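Local coordinates for Tll0287 protein (Thermosynechococcus elongatus, PDB 5B82), which binds one covalently attached heme c with His/Cys axial ligation in a PAS-like fold, and is probably a redox or sensory protein, at residues A[69-74]-A[86-91]. Numbering follows the deposited sequence.
With HEC (heme c), chain B.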
ATOM      1  N   ALA A  69       4.629   8.815   0.831  1.00 27.83           N
ATOM      2  CA  ALA A  69       4.405   9.371   2.173  1.00 34.37           C
ATOM      3  C   ALA A  69       3.000   9.984   2.367  1.00 37.23           C
ATOM      4  O   ALA A  69       2.313   9.679   3.367  1.00 30.85           O
ATOM      5  CB  ALA A  69       5.506  10.365   2.556  1.00 34.68           C
ATOM      6  N   PRO A  70       2.553  10.835   1.415  1.00 35.93           N
ATOM      7  CA  PRO A  70       1.187  11.353   1.561  1.00 36.90           C
ATOM      8  C   PRO A  70       0.107  10.271   1.528  1.00 36.06           C
ATOM      9  O   PRO A  70      -0.981  10.496   2.067  1.00 38.64           O
ATOM     10  CB  PRO A  70       1.036  12.306   0.365  1.00 38.79           C
ATOM     11  CG  PRO A  70       2.146  11.979  -0.554  1.00 33.85           C
ATOM     12  CD  PRO A  70       3.257  11.495   0.299  1.00 37.03           C
ATOM     13  N   VAL A  71       0.395   9.125   0.911  1.00 31.94           N
ATOM     14  CA  VAL A  71      -0.541   8.001   0.943  1.00 28.71           C
ATOM     15  C   VAL A  71      -0.706   7.489   2.375  1.00 29.22           C
ATOM     16  O   VAL A  71      -1.828   7.281   2.843  1.00 25.47           O
ATOM     17  CB  VAL A  71      -0.089   6.850   0.016  1.00 25.61           C
ATOM     18  CG1 VAL A  71      -0.978   5.640   0.193  1.00 25.87           C
ATOM     19  CG2 VAL A  71      -0.089   7.316  -1.435  1.00 34.86           C
ATOM     20  N   GLY A  72       0.411   7.301   3.072  1.00 28.94           N
ATOM     21  CA  GLY A  72       0.380   6.858   4.459  1.00 28.18           C
ATOM     22  C   GLY A  72      -0.297   7.874   5.367  1.00 31.45           C
ATOM     23  O   GLY A  72      -1.090   7.515   6.265  1.00 35.57           O
ATOM     24  N   LYS A  73       0.012   9.150   5.140  1.00 31.36           N
ATOM     25  CA  LYS A  73      -0.631  10.210   5.915  1.00 37.07           C
ATOM     26  C   LYS A  73      -2.147  10.167   5.729  1.00 36.94           C
ATOM     27  O   LYS A  73      -2.922  10.215   6.703  1.00 36.30           O
ATOM     28  CB  LYS A  73      -0.078  11.583   5.533  1.00 38.59           C
ATOM     29  CG  LYS A  73      -0.572  12.721   6.405  1.00 44.10           C
ATOM     30  CD  LYS A  73       0.491  13.800   6.569  1.00 52.66           C
ATOM     31  CE  LYS A  73       0.562  14.719   5.359  1.00 59.37           C
ATOM     32  NZ  LYS A  73      -0.386  15.866   5.471  1.00 62.88           N
ATOM     33  N   GLN A  74      -2.568  10.050   4.474  1.00 31.27           N
ATOM     34  CA  GLN A  74      -3.987  10.018   4.162  1.00 34.28           C
ATOM     35  C   GLN A  74      -4.653   8.798   4.777  1.00 34.73           C
ATOM     36  O   GLN A  74      -5.785   8.874   5.254  1.00 30.18           O
ATOM     37  CB  GLN A  74      -4.220  10.026   2.658  1.00 40.54           C
ATOM     38  CG  GLN A  74      -5.688   9.982   2.297  1.00 49.92           C
ATOM     39  CD  GLN A  74      -6.205  11.307   1.817  1.00 55.48           C
ATOM     40  OE1 GLN A  74      -5.823  11.780   0.746  1.00 60.81           O
ATOM     41  NE2 GLN A  74      -7.079  11.920   2.606  1.00 54.12           N
ATOM     42  N   VAL A  86      -6.525   1.485   9.189  1.00 19.12           N
ATOM     43  CA  VAL A  86      -6.154   1.496   7.767  1.00 21.33           C
ATOM     44  C   VAL A  86      -4.646   1.474   7.689  1.00 22.78           C
ATOM     45  O   VAL A  86      -3.984   2.272   8.350  1.00 27.11           O
ATOM     46  CB  VAL A  86      -6.658   2.767   7.048  1.00 20.60           C
ATOM     47  CG1 VAL A  86      -6.243   2.751   5.552  1.00 19.37           C
ATOM     48  CG2 VAL A  86      -8.158   2.900   7.206  1.00 20.71           C
ATOM     49  N   ARG A  87      -4.100   0.564   6.893  1.00 21.82           N
ATOM     50  CA  ARG A  87      -2.657   0.378   6.856  1.00 22.66           C
ATOM     51  C   ARG A  87      -2.194  -0.303   5.569  1.00 18.60           C
ATOM     52  O   ARG A  87      -2.810  -1.268   5.101  1.00 18.78           O
ATOM     53  CB  ARG A  87      -2.223  -0.479   8.043  1.00 24.84           C
ATOM     54  CG  ARG A  87      -0.724  -0.534   8.263  1.00 27.97           C
ATOM     55  CD  ARG A  87      -0.413  -1.206   9.602  1.00 34.76           C
ATOM     56  NE  ARG A  87      -0.650  -2.648   9.571  1.00 32.36           N
ATOM     57  CZ  ARG A  87       0.300  -3.556   9.377  1.00 28.49           C
ATOM     58  NH1 ARG A  87       1.563  -3.176   9.195  1.00 28.75           N
ATOM     59  NH2 ARG A  87      -0.007  -4.843   9.367  1.00 26.23           N
ATOM     60  N   GLN A  88      -1.095   0.189   5.012  1.00 21.14           N
ATOM     61  CA  GLN A  88      -0.444  -0.503   3.909  1.00 24.36           C
ATOM     62  C   GLN A  88       0.388  -1.626   4.491  1.00 24.45           C
ATOM     63  O   GLN A  88       1.001  -1.476   5.552  1.00 21.36           O
ATOM     64  CB  GLN A  88       0.454   0.448   3.130  1.00 21.93           C
ATOM     65  CG  GLN A  88      -0.304   1.549   2.422  1.00 22.17           C
ATOM     66  CD  GLN A  88       0.616   2.655   1.944  1.00 22.14           C
ATOM     67  OE1 GLN A  88       0.989   2.704   0.771  1.00 22.21           O
ATOM     68  NE2 GLN A  88       0.999   3.543   2.857  1.00 24.09           N
ATOM     69  N   VAL A  89       0.390  -2.759   3.811  1.00 15.41           N
ATOM     70  CA  VAL A  89       1.145  -3.917   4.265  1.00 21.25           C
ATOM     71  C   VAL A  89       1.881  -4.531   3.092  1.00 25.70           C
ATOM     72  O   VAL A  89       1.288  -4.757   2.041  1.00 24.80           O
ATOM     73  CB  VAL A  89       0.212  -4.990   4.849  1.00 22.72           C
ATOM     74  CG1 VAL A  89       1.034  -6.151   5.406  1.00 20.47           C
ATOM     75  CG2 VAL A  89      -0.693  -4.384   5.930  1.00 24.01           C
ATOM     76  N   ALA A  90       3.172  -4.795   3.269  1.00 22.53           N
ATOM     77  CA  ALA A  90       3.964  -5.427   2.223  1.00 27.34           C
ATOM     78  C   ALA A  90       5.021  -6.344   2.813  1.00 29.63           C
ATOM     79  O   ALA A  90       5.610  -6.044   3.851  1.00 37.60           O
ATOM     80  CB  ALA A  90       4.614  -4.377   1.322  1.00 19.31           C
ATOM     81  N   LEU A  91       5.238  -7.474   2.148  1.00 29.51           N
ATOM     82  CA  LEU A  91       6.319  -8.389   2.494  1.00 34.68           C
ATOM     83  C   LEU A  91       7.663  -7.667   2.405  1.00 34.50           C
ATOM     84  O   LEU A  91       8.503  -7.779   3.300  1.00 36.82           O
ATOM     85  CB  LEU A  91       6.307  -9.577   1.537  1.00 39.58           C
ATOM     86  CG  LEU A  91       7.539 -10.480   1.545  1.00 48.69           C
ATOM     87  CD1 LEU A  91       7.461 -11.502   2.669  1.00 52.49           C
ATOM     88  CD2 LEU A  91       7.710 -11.160   0.188  1.00 50.60           C
TER
HETATM   89 FE   HEC B 501       6.328   3.803  -3.017  1.00 24.74          FE
HETATM   90  CHA HEC B 501       6.253   3.136   0.311  1.00 22.10           C
HETATM   91  CHB HEC B 501       3.958   1.284  -3.518  1.00 23.23           C
HETATM   92  CHC HEC B 501       6.152   4.562  -6.316  1.00 29.06           C
HETATM   93  CHD HEC B 501       8.941   5.996  -2.612  1.00 27.45           C
HETATM   94  NA  HEC B 501       5.341   2.415  -1.837  1.00 23.96           N
HETATM   95  C1A HEC B 501       5.372   2.421  -0.458  1.00 24.69           C
HETATM   96  C2A HEC B 501       4.334   1.533   0.031  1.00 24.16           C
HETATM   97  C3A HEC B 501       3.707   1.032  -1.040  1.00 22.44           C
HETATM   98  C4A HEC B 501       4.325   1.566  -2.226  1.00 24.98           C
HETATM   99  CMA HEC B 501       2.532   0.040  -1.055  1.00 17.22           C
HETATM  100  CAA HEC B 501       4.002   1.242   1.517  1.00 24.65           C
HETATM  101  CBA HEC B 501       4.592  -0.085   1.991  1.00 21.00           C
HETATM  102  CGA HEC B 501       6.044   0.089   2.348  1.00 20.63           C
HETATM  103  O1A HEC B 501       6.907  -0.536   1.683  1.00 30.44           O
HETATM  104  O2A HEC B 501       6.354   0.879   3.277  1.00 24.48           O
HETATM  105  NB  HEC B 501       5.269   3.040  -4.599  1.00 28.16           N
HETATM  106  C1B HEC B 501       4.308   2.051  -4.599  1.00 26.72           C
HETATM  107  C2B HEC B 501       3.734   1.960  -5.926  1.00 26.88           C
HETATM  108  C3B HEC B 501       4.347   2.859  -6.698  1.00 24.58           C
HETATM  109  C4B HEC B 501       5.314   3.563  -5.881  1.00 27.82           C
HETATM  110  CMB HEC B 501       2.643   0.951  -6.367  1.00 17.17           C
HETATM  111  CAB HEC B 501       4.070   3.129  -8.196  1.00 22.04           C
HETATM  112  CBB HEC B 501       2.647   3.710  -8.397  1.00 19.42           C
HETATM  113  NC  HEC B 501       7.382   5.023  -4.238  1.00 30.66           N
HETATM  114  C1C HEC B 501       7.101   5.229  -5.570  1.00 31.59           C
HETATM  115  C2C HEC B 501       7.874   6.371  -6.015  1.00 33.41           C
HETATM  116  C3C HEC B 501       8.744   6.684  -5.039  1.00 31.24           C
HETATM  117  C4C HEC B 501       8.386   5.896  -3.873  1.00 29.68           C
HETATM  118  CMC HEC B 501       7.980   6.780  -7.503  1.00 26.69           C
HETATM  119  CAC HEC B 501       9.865   7.757  -5.080  1.00 28.95           C
HETATM  120  CBC HEC B 501       9.389   9.194  -5.393  1.00 34.48           C
HETATM  121  ND  HEC B 501       7.470   4.417  -1.433  1.00 27.17           N
HETATM  122  C1D HEC B 501       8.408   5.444  -1.470  1.00 32.00           C
HETATM  123  C2D HEC B 501       8.734   5.831  -0.111  1.00 28.75           C
HETATM  124  C3D HEC B 501       7.896   4.924   0.780  1.00 28.85           C
HETATM  125  C4D HEC B 501       7.148   4.085  -0.116  1.00 27.07           C
HETATM  126  CMD HEC B 501       9.722   6.922   0.351  1.00 25.18           C
HETATM  127  CAD HEC B 501       7.823   4.909   2.322  1.00 24.15           C
HETATM  128  CBD HEC B 501       6.723   5.905   2.671  1.00 25.35           C
HETATM  129  CGD HEC B 501       6.388   5.870   4.146  1.00 24.03           C
HETATM  130  O1D HEC B 501       7.263   6.202   4.977  1.00 29.31           O
HETATM  131  O2D HEC B 501       5.236   5.515   4.477  1.00 26.35           O
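The carboxamide of Gln88 fills the angle between the start of helix 69-82 and the heme, touching both. Val71 sends CG1 to its oxygen side, 3.6 Å from Gln88 OE1, and the two side chains cross at about a right angle. The nitrogen side rests against the backbone of the next residue, with Gln88 NE2 3.7 Å from Gly72 CA, a van der Waals approach where no side chain intervenes. From the third side comes the porphyrin rim: heme CAA, the first carbon of a propionate arm, lies 3.4 Å from Gln88 OE1, and methyl carbon CMA 3.6 Å from the same oxygen. Gln88 reaches this far because its chain is extended beyond CG (chi2 166°), carrying the amide from the edge strand 85-89 across to the helix. No hydrogen bond joins the two segments; OE1 instead accepts one from Arg45 NH2 on helix 28-49, a residue that also packs against Val71. Behind the amide, strand 85-89 pairs with strand 172-181 of the antiparallel sheet, while Val71 follows the axial ligand Cys68 by three residues. A leucine in place of Gln88 would probably leave Arg45 NH2 without its amide acceptor beside the propionate arm. The contact thus joins helix to sheet through van der Waals contacts of the amide's O and N with carbon atoms of Val71 and Gly72, and the oxygen, set against the heme's propionate carbon, is satisfied by Arg45 of helix 28-49.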